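Local atomic coordinates of eukaryotic peptide chain release factor GTP-binding subunit (Schizosaccharomyces pombe, PDB entry 1R5B), a protein that serves as the GTP-binding subunit of the eukaryotic peptide chain release factor (eRF3), a translational GTP-binding protein related to elongation factor Tu. Residues V44-G55 with A142-S153; N182-D192 with T224-T235. All blocks are in the same frame, centred on the assembly; numbering follows the deposited sequence.

Both contacts join neighbouring parallel strands of the sheet in the elongation factor Tu-like GTP-binding domain. From the N terminus, strand 42-50 runs into the loop before helix 56-66, and the chain comes back at A142 and goes on into strand 147-153, where contact 1 closes the first loop. Contact 2 opens only after that: strand 184-189 takes its place beyond 147-153, helix 200-218 follows, and pairing of strand 226-230 with 184-189 at the margin of the sheet closes a second, shorter loop. The two loops follow in series without nesting or crossing. They meet through the adjacent strands 147-153 and 184-189, and where K190 NZ probably hydrogen-bonds D53 O at 2.6 Å.

Contact 1. Residues V44-G55 with A142-S153; sequences VNIVFIGHVDAG and ASQADIGVLVIS
N45 O takes two backbone donors, D146 N at 2.7 Å and I147 N at 3.2 Å, the first tilted from the carbonyl plane and the second lying in it. This double grip starts the parallel pairing of strand 42-50 with strand 147-153, inner strands of a P-loop NTPase domain. D146 returns the bond: its OD2 accepts N45 N at 2.9 Å, nearly straight (173°) and on the anti side of the carboxylate. A salt bridge from R268 to the same oxygen probably helps balance the buried charge.

The bonds then alternate, V47 N to I147 O, V149 N to V47 O, I49 N to V149 O and V151 N to I49 O. On the face of I46 and F48, V149 has two neighbours. With V149 CG1 anti to the backbone N (chi1 -178°), CG2 lies beside that N and meets I46 CD1 at 3.8 Å, while V149 CB stands over a face of the F48 ring in a CH-pi contact, 4.1 Å from the centroid. V151 CG2 comes to the edge of that ring, and L59 and I63 of helix 56-66 pack on F48. On the other face, V47 CG1 touches A145 CB, and I49 CG2 lies near L150 CD1; helix 169-178 covers I49.

Past G50 the strands part into what is probably the Walker A loop, where G50 and G55 adopt backbone angles suited to glycine. A54 CB turns back to V151 O, and one water bridges the gap, accepting from H51 N and donating to V151 O at 2.8 Å.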
# COMPACT_ATOMS: atom_id res chain seq x y z
N VAL A 44 6.59 -2.88 -2.69
CA VAL A 44 6.19 -1.88 -3.68
C VAL A 44 7.26 -1.76 -4.75
O VAL A 44 8.45 -1.90 -4.46
CB VAL A 44 6.01 -0.51 -2.99
CG1 VAL A 44 5.57 0.54 -3.96
CG2 VAL A 44 4.99 -0.63 -1.87
N ASN A 45 6.85 -1.54 -5.99
CA ASN A 45 7.77 -1.31 -7.10
C ASN A 45 7.79 0.16 -7.45
O ASN A 45 6.73 0.77 -7.64
CB ASN A 45 7.33 -2.09 -8.35
CG ASN A 45 7.50 -3.60 -8.21
OD1 ASN A 45 6.85 -4.36 -8.90
ND2 ASN A 45 8.39 -4.02 -7.32
N ILE A 46 8.97 0.72 -7.53
CA ILE A 46 9.14 2.15 -7.81
C ILE A 46 10.14 2.34 -8.93
O ILE A 46 11.15 1.64 -9.01
CB ILE A 46 9.57 2.90 -6.53
CG1 ILE A 46 9.55 4.41 -6.76
CG2 ILE A 46 10.94 2.45 -6.06
CD1 ILE A 46 9.57 5.21 -5.48
N VAL A 47 9.84 3.27 -9.82
CA VAL A 47 10.73 3.58 -10.92
C VAL A 47 10.99 5.08 -10.93
O VAL A 47 10.09 5.87 -10.70
CB VAL A 47 10.16 3.10 -12.26
CG1 VAL A 47 8.86 3.83 -12.63
CG2 VAL A 47 11.19 3.27 -13.36
N PHE A 48 12.25 5.45 -11.18
CA PHE A 48 12.67 6.84 -11.25
C PHE A 48 12.95 7.21 -12.70
O PHE A 48 13.58 6.45 -13.44
CB PHE A 48 13.91 7.06 -10.39
CG PHE A 48 13.63 7.07 -8.93
CD1 PHE A 48 13.39 5.90 -8.26
CD2 PHE A 48 13.60 8.25 -8.22
CE1 PHE A 48 13.11 5.90 -6.91
CE2 PHE A 48 13.33 8.26 -6.86
CZ PHE A 48 13.09 7.08 -6.21
N ILE A 49 12.48 8.38 -13.10
CA ILE A 49 12.57 8.88 -14.47
C ILE A 49 13.14 10.29 -14.47
O ILE A 49 12.89 11.07 -13.56
CB ILE A 49 11.17 8.87 -15.12
CG1 ILE A 49 10.58 7.46 -15.11
CG2 ILE A 49 11.23 9.40 -16.55
CD1 ILE A 49 9.22 7.37 -15.74
N GLY A 50 13.90 10.63 -15.51
CA GLY A 50 14.50 11.94 -15.61
C GLY A 50 15.81 11.91 -16.35
O GLY A 50 16.25 10.86 -16.81
N HIS A 51 16.43 13.08 -16.48
CA HIS A 51 17.73 13.20 -17.14
C HIS A 51 18.83 12.72 -16.20
O HIS A 51 18.72 12.83 -14.98
CB HIS A 51 17.98 14.65 -17.57
CG HIS A 51 19.02 14.81 -18.62
ND1 HIS A 51 20.36 14.54 -18.40
CD2 HIS A 51 18.94 15.22 -19.91
CE1 HIS A 51 21.05 14.77 -19.50
NE2 HIS A 51 20.21 15.19 -20.43
N VAL A 52 19.90 12.18 -16.77
CA VAL A 52 21.05 11.71 -15.99
C VAL A 52 21.61 12.82 -15.10
O VAL A 52 22.05 12.56 -13.98
CB VAL A 52 22.25 11.22 -16.86
CG1 VAL A 52 23.06 10.15 -16.10
CG2 VAL A 52 21.80 10.71 -18.24
N ASP A 53 21.61 14.04 -15.63
CA ASP A 53 22.23 15.18 -14.96
C ASP A 53 21.28 15.81 -13.95
O ASP A 53 21.72 16.59 -13.10
CB ASP A 53 22.66 16.22 -15.99
CG ASP A 53 23.70 15.69 -16.96
OD1 ASP A 53 24.55 14.87 -16.53
OD2 ASP A 53 23.76 16.05 -18.15
N ALA A 54 20.00 15.47 -14.04
CA ALA A 54 18.99 15.98 -13.11
C ALA A 54 19.11 15.32 -11.73
O ALA A 54 18.52 15.79 -10.75
CB ALA A 54 17.60 15.76 -13.70
N GLY A 55 19.83 14.21 -11.67
CA GLY A 55 20.17 13.58 -10.41
C GLY A 55 19.24 12.47 -9.97
O GLY A 55 19.15 12.21 -8.78
N ALA A 142 5.49 -8.10 -12.17
CA ALA A 142 6.77 -7.93 -11.45
C ALA A 142 7.71 -6.86 -12.07
O ALA A 142 8.81 -6.60 -11.54
CB ALA A 142 7.50 -9.29 -11.35
N SER A 143 7.30 -6.27 -13.20
CA SER A 143 7.97 -5.10 -13.81
C SER A 143 6.96 -3.99 -14.14
O SER A 143 7.22 -3.13 -15.01
CB SER A 143 8.72 -5.51 -15.08
OG SER A 143 9.64 -6.56 -14.85
N GLN A 144 5.80 -4.00 -13.46
CA GLN A 144 4.85 -2.89 -13.50
C GLN A 144 5.10 -2.07 -12.24
O GLN A 144 5.06 -2.58 -11.13
CB GLN A 144 3.40 -3.39 -13.56
CG GLN A 144 2.30 -2.32 -13.54
CD GLN A 144 2.46 -1.23 -14.61
OE1 GLN A 144 2.43 -1.53 -15.81
NE2 GLN A 144 2.61 0.04 -14.17
N ALA A 145 5.38 -0.80 -12.43
CA ALA A 145 5.66 0.10 -11.32
C ALA A 145 4.39 0.44 -10.54
O ALA A 145 3.32 0.54 -11.11
CB ALA A 145 6.30 1.37 -11.84
N ASP A 146 4.52 0.58 -9.23
CA ASP A 146 3.46 1.15 -8.40
C ASP A 146 3.57 2.66 -8.34
O ASP A 146 2.55 3.34 -8.25
CB ASP A 146 3.54 0.61 -6.98
CG ASP A 146 3.23 -0.87 -6.90
OD1 ASP A 146 2.16 -1.29 -7.36
OD2 ASP A 146 4.02 -1.69 -6.40
N ILE A 147 4.79 3.17 -8.37
CA ILE A 147 5.07 4.58 -8.18
C ILE A 147 6.08 5.03 -9.22
O ILE A 147 7.07 4.35 -9.45
CB ILE A 147 5.66 4.82 -6.78
CG1 ILE A 147 4.68 4.42 -5.67
CG2 ILE A 147 6.06 6.28 -6.62
CD1 ILE A 147 5.37 4.20 -4.31
N GLY A 148 5.82 6.15 -9.87
CA GLY A 148 6.74 6.75 -10.82
C GLY A 148 7.18 8.08 -10.24
O GLY A 148 6.34 8.86 -9.80
N VAL A 149 8.49 8.30 -10.18
CA VAL A 149 9.04 9.54 -9.66
C VAL A 149 9.80 10.23 -10.79
O VAL A 149 10.80 9.69 -11.28
CB VAL A 149 9.99 9.31 -8.48
CG1 VAL A 149 10.51 10.65 -7.95
CG2 VAL A 149 9.29 8.54 -7.35
N LEU A 150 9.29 11.37 -11.25
CA LEU A 150 9.99 12.16 -12.27
C LEU A 150 10.89 13.15 -11.54
O LEU A 150 10.40 13.97 -10.78
CB LEU A 150 8.98 12.88 -13.17
CG LEU A 150 9.52 13.85 -14.22
CD1 LEU A 150 10.36 13.12 -15.24
CD2 LEU A 150 8.36 14.56 -14.92
N VAL A 151 12.20 13.06 -11.75
CA VAL A 151 13.17 13.94 -11.08
C VAL A 151 13.56 15.06 -12.01
O VAL A 151 14.08 14.82 -13.10
CB VAL A 151 14.41 13.17 -10.62
CG1 VAL A 151 15.26 14.02 -9.69
CG2 VAL A 151 14.00 11.87 -9.91
N ILE A 152 13.30 16.29 -11.58
CA ILE A 152 13.57 17.49 -12.38
C ILE A 152 14.58 18.39 -11.66
O ILE A 152 14.51 18.57 -10.46
CB ILE A 152 12.26 18.28 -12.61
CG1 ILE A 152 11.24 17.43 -13.40
CG2 ILE A 152 12.54 19.58 -13.36
CD1 ILE A 152 11.58 17.20 -14.87
N SER A 153 15.53 18.94 -12.41
CA SER A 153 16.49 19.88 -11.85
C SER A 153 15.87 21.26 -11.76
O SER A 153 15.26 21.74 -12.72
CB SER A 153 17.74 19.96 -12.72
OG SER A 153 18.57 21.03 -12.29
O HOH W 1 14.91 15.63 -15.69

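Contact 2. Residues N182-D192 with T224-T235; sequences NHLVVVINKMD and TDVKYMPVSAYT
S232 OG donates to D192 OD1 at 2.6 Å, reaching it from above the carboxylate plane, 62° out of it. The bond joins the loops that follow two parallel strands, 184-189 and 226-230, a beta-alpha-beta unit through helix 200-218 at the margin of the sheet of the P-loop NTPase domain. D192 CG sits between its own backbone N and carbonyl carbon (chi1 74°), which brings the carboxylate to S232; T235 CG2 packs beside OD2.

Behind this pair, M191 CG lies 3.3 Å from V231 O and also touches P230 CB. Along the strands, backbone bonds run from L184 N to D225 O through to V231 N and I188 O, with V186 N to K227 O almost straight (178°). The side chains of V187 and V231, the latter just past the strand end, cross at about a right angle. Y259 of helix 256-262 packs against V185, K227 and M229. On the other face, V186 CG1 is 3.6 Å from Y228 CD2, while V226 CG1 sits over one face of the tyrosine ring, offset toward its rim, and meets V186 CG2. Helix 200-218 covers this side, and Y228 OH is hydrogen-bonded to S222 OG.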
# COMPACT_ATOMS: atom_id res chain seq x y z
N ASN A 182 -0.22 6.89 -13.53
CA ASN A 182 -1.33 7.83 -13.61
C ASN A 182 -1.34 8.80 -12.45
O ASN A 182 -2.10 9.77 -12.44
CB ASN A 182 -2.65 7.06 -13.69
CG ASN A 182 -2.77 6.24 -14.96
OD1 ASN A 182 -3.28 5.12 -14.95
ND2 ASN A 182 -2.28 6.79 -16.05
N HIS A 183 -0.51 8.54 -11.45
CA HIS A 183 -0.32 9.48 -10.36
C HIS A 183 1.18 9.68 -10.25
O HIS A 183 1.90 8.85 -9.71
CB HIS A 183 -0.91 8.92 -9.08
CG HIS A 183 -0.74 9.82 -7.90
ND1 HIS A 183 0.44 9.91 -7.20
CD2 HIS A 183 -1.61 10.65 -7.28
CE1 HIS A 183 0.30 10.77 -6.21
NE2 HIS A 183 -0.94 11.23 -6.23
N LEU A 184 1.65 10.78 -10.80
CA LEU A 184 3.07 11.03 -10.94
C LEU A 184 3.58 11.79 -9.73
O LEU A 184 3.02 12.81 -9.35
CB LEU A 184 3.29 11.84 -12.21
CG LEU A 184 4.71 12.01 -12.71
CD1 LEU A 184 5.33 10.67 -13.01
CD2 LEU A 184 4.69 12.86 -13.96
N VAL A 185 4.63 11.28 -9.11
CA VAL A 185 5.38 12.03 -8.12
C VAL A 185 6.52 12.77 -8.83
O VAL A 185 7.34 12.14 -9.50
CB VAL A 185 5.96 11.11 -7.03
CG1 VAL A 185 6.74 11.90 -6.02
CG2 VAL A 185 4.83 10.33 -6.34
N VAL A 186 6.55 14.09 -8.70
CA VAL A 186 7.52 14.93 -9.38
C VAL A 186 8.41 15.55 -8.31
O VAL A 186 7.94 16.34 -7.48
CB VAL A 186 6.83 16.04 -10.19
CG1 VAL A 186 7.87 17.03 -10.74
CG2 VAL A 186 6.02 15.47 -11.29
N VAL A 187 9.68 15.18 -8.32
CA VAL A 187 10.64 15.65 -7.34
C VAL A 187 11.47 16.80 -7.95
O VAL A 187 12.17 16.62 -8.95
CB VAL A 187 11.48 14.45 -6.86
CG1 VAL A 187 12.79 14.86 -6.34
CG2 VAL A 187 10.71 13.68 -5.77
N ILE A 188 11.34 17.99 -7.38
CA ILE A 188 12.11 19.13 -7.82
C ILE A 188 13.45 19.09 -7.05
O ILE A 188 13.50 19.42 -5.86
CB ILE A 188 11.36 20.46 -7.53
CG1 ILE A 188 9.95 20.48 -8.15
CG2 ILE A 188 12.17 21.66 -8.02
CD1 ILE A 188 9.92 20.35 -9.62
N ASN A 189 14.52 18.70 -7.74
CA ASN A 189 15.83 18.43 -7.13
C ASN A 189 16.76 19.65 -7.20
O ASN A 189 16.46 20.63 -7.87
CB ASN A 189 16.45 17.23 -7.84
CG ASN A 189 17.65 16.65 -7.10
OD1 ASN A 189 18.55 16.08 -7.71
ND2 ASN A 189 17.65 16.76 -5.78
N LYS A 190 17.88 19.58 -6.49
CA LYS A 190 18.91 20.61 -6.48
C LYS A 190 18.45 21.94 -5.88
O LYS A 190 18.92 23.00 -6.29
CB LYS A 190 19.49 20.84 -7.88
CG LYS A 190 19.84 19.56 -8.64
CD LYS A 190 20.73 19.88 -9.83
CE LYS A 190 21.39 18.65 -10.43
NZ LYS A 190 21.71 18.89 -11.87
N MET A 191 17.57 21.88 -4.89
CA MET A 191 17.06 23.09 -4.24
C MET A 191 18.16 23.85 -3.46
O MET A 191 18.03 25.04 -3.22
CB MET A 191 15.88 22.75 -3.32
CG MET A 191 14.63 22.23 -4.04
SD MET A 191 13.83 23.39 -5.17
CE MET A 191 13.50 24.71 -4.19
N ASP A 192 19.23 23.14 -3.10
CA ASP A 192 20.34 23.68 -2.32
C ASP A 192 21.34 24.51 -3.14
O ASP A 192 22.10 25.31 -2.58
CB ASP A 192 21.10 22.51 -1.67
CG ASP A 192 21.96 21.72 -2.68
OD1 ASP A 192 21.41 20.99 -3.53
OD2 ASP A 192 23.22 21.78 -2.69
N THR A 224 -5.13 16.75 -9.18
CA THR A 224 -5.45 15.39 -8.72
C THR A 224 -4.41 14.29 -9.01
O THR A 224 -4.39 13.27 -8.33
CB THR A 224 -6.76 14.94 -9.36
OG1 THR A 224 -6.64 14.98 -10.79
CG2 THR A 224 -7.88 15.94 -9.05
N ASP A 225 -3.54 14.50 -10.00
CA ASP A 225 -2.71 13.42 -10.55
C ASP A 225 -1.22 13.58 -10.27
O ASP A 225 -0.46 12.71 -10.62
CB ASP A 225 -2.86 13.36 -12.07
CG ASP A 225 -4.19 12.80 -12.52
OD1 ASP A 225 -5.20 12.90 -11.76
OD2 ASP A 225 -4.30 12.24 -13.64
N VAL A 226 -0.79 14.70 -9.70
CA VAL A 226 0.63 14.96 -9.54
C VAL A 226 0.91 15.48 -8.15
O VAL A 226 0.21 16.36 -7.66
CB VAL A 226 1.14 15.97 -10.60
CG1 VAL A 226 2.63 16.23 -10.44
CG2 VAL A 226 0.86 15.47 -12.01
N LYS A 227 1.91 14.91 -7.51
CA LYS A 227 2.44 15.42 -6.24
C LYS A 227 3.79 16.04 -6.53
O LYS A 227 4.67 15.37 -7.06
CB LYS A 227 2.62 14.27 -5.22
CG LYS A 227 3.11 14.71 -3.82
CD LYS A 227 2.16 15.73 -3.22
CE LYS A 227 2.31 15.89 -1.73
NZ LYS A 227 3.44 16.76 -1.43
N TYR A 228 3.96 17.31 -6.17
CA TYR A 228 5.26 17.98 -6.29
C TYR A 228 5.94 18.04 -4.93
O TYR A 228 5.28 18.23 -3.90
CB TYR A 228 5.08 19.40 -6.84
CG TYR A 228 4.52 19.42 -8.24
CD1 TYR A 228 3.15 19.57 -8.46
CD2 TYR A 228 5.36 19.26 -9.34
CE1 TYR A 228 2.64 19.56 -9.74
CE2 TYR A 228 4.84 19.26 -10.63
CZ TYR A 228 3.49 19.40 -10.82
OH TYR A 228 2.97 19.41 -12.09
N MET A 229 7.27 17.87 -4.92
CA MET A 229 8.05 17.93 -3.68
C MET A 229 9.46 18.43 -3.93
O MET A 229 10.14 17.93 -4.83
CB MET A 229 8.15 16.55 -3.04
CG MET A 229 7.37 16.48 -1.75
SD MET A 229 7.42 14.90 -1.01
CE MET A 229 6.87 13.93 -2.28
N PRO A 230 9.90 19.40 -3.14
CA PRO A 230 11.27 19.88 -3.24
C PRO A 230 12.17 18.95 -2.46
O PRO A 230 11.76 18.46 -1.39
CB PRO A 230 11.20 21.25 -2.58
CG PRO A 230 10.14 21.11 -1.56
CD PRO A 230 9.15 20.12 -2.10
N VAL A 231 13.32 18.64 -3.03
CA VAL A 231 14.39 17.93 -2.36
C VAL A 231 15.75 18.44 -2.83
O VAL A 231 15.87 19.20 -3.80
CB VAL A 231 14.35 16.41 -2.64
CG1 VAL A 231 12.96 15.84 -2.41
CG2 VAL A 231 14.81 16.11 -4.06
N SER A 232 16.78 18.00 -2.13
CA SER A 232 18.15 18.08 -2.60
C SER A 232 18.82 16.74 -2.33
O SER A 232 19.05 16.38 -1.17
CB SER A 232 18.91 19.21 -1.92
OG SER A 232 20.30 19.06 -2.14
N ALA A 233 19.13 16.02 -3.40
CA ALA A 233 19.67 14.67 -3.32
C ALA A 233 21.13 14.69 -2.87
O ALA A 233 21.63 13.70 -2.33
CB ALA A 233 19.55 13.98 -4.68
N TYR A 234 21.80 15.82 -3.10
CA TYR A 234 23.19 15.97 -2.70
C TYR A 234 23.25 15.99 -1.18
O TYR A 234 23.92 15.16 -0.59
CB TYR A 234 23.80 17.24 -3.31
CG TYR A 234 25.29 17.40 -3.03
CD1 TYR A 234 26.23 16.56 -3.64
CD2 TYR A 234 25.76 18.37 -2.15
CE1 TYR A 234 27.58 16.68 -3.38
CE2 TYR A 234 27.13 18.51 -1.89
CZ TYR A 234 28.03 17.66 -2.51
OH TYR A 234 29.38 17.79 -2.26
N THR A 235 22.51 16.91 -0.56
CA THR A 235 22.53 17.06 0.90
C THR A 235 21.57 16.12 1.62
O THR A 235 21.59 16.04 2.84
CB THR A 235 22.17 18.50 1.31
OG1 THR A 235 20.81 18.78 0.96
CG2 THR A 235 23.00 19.53 0.53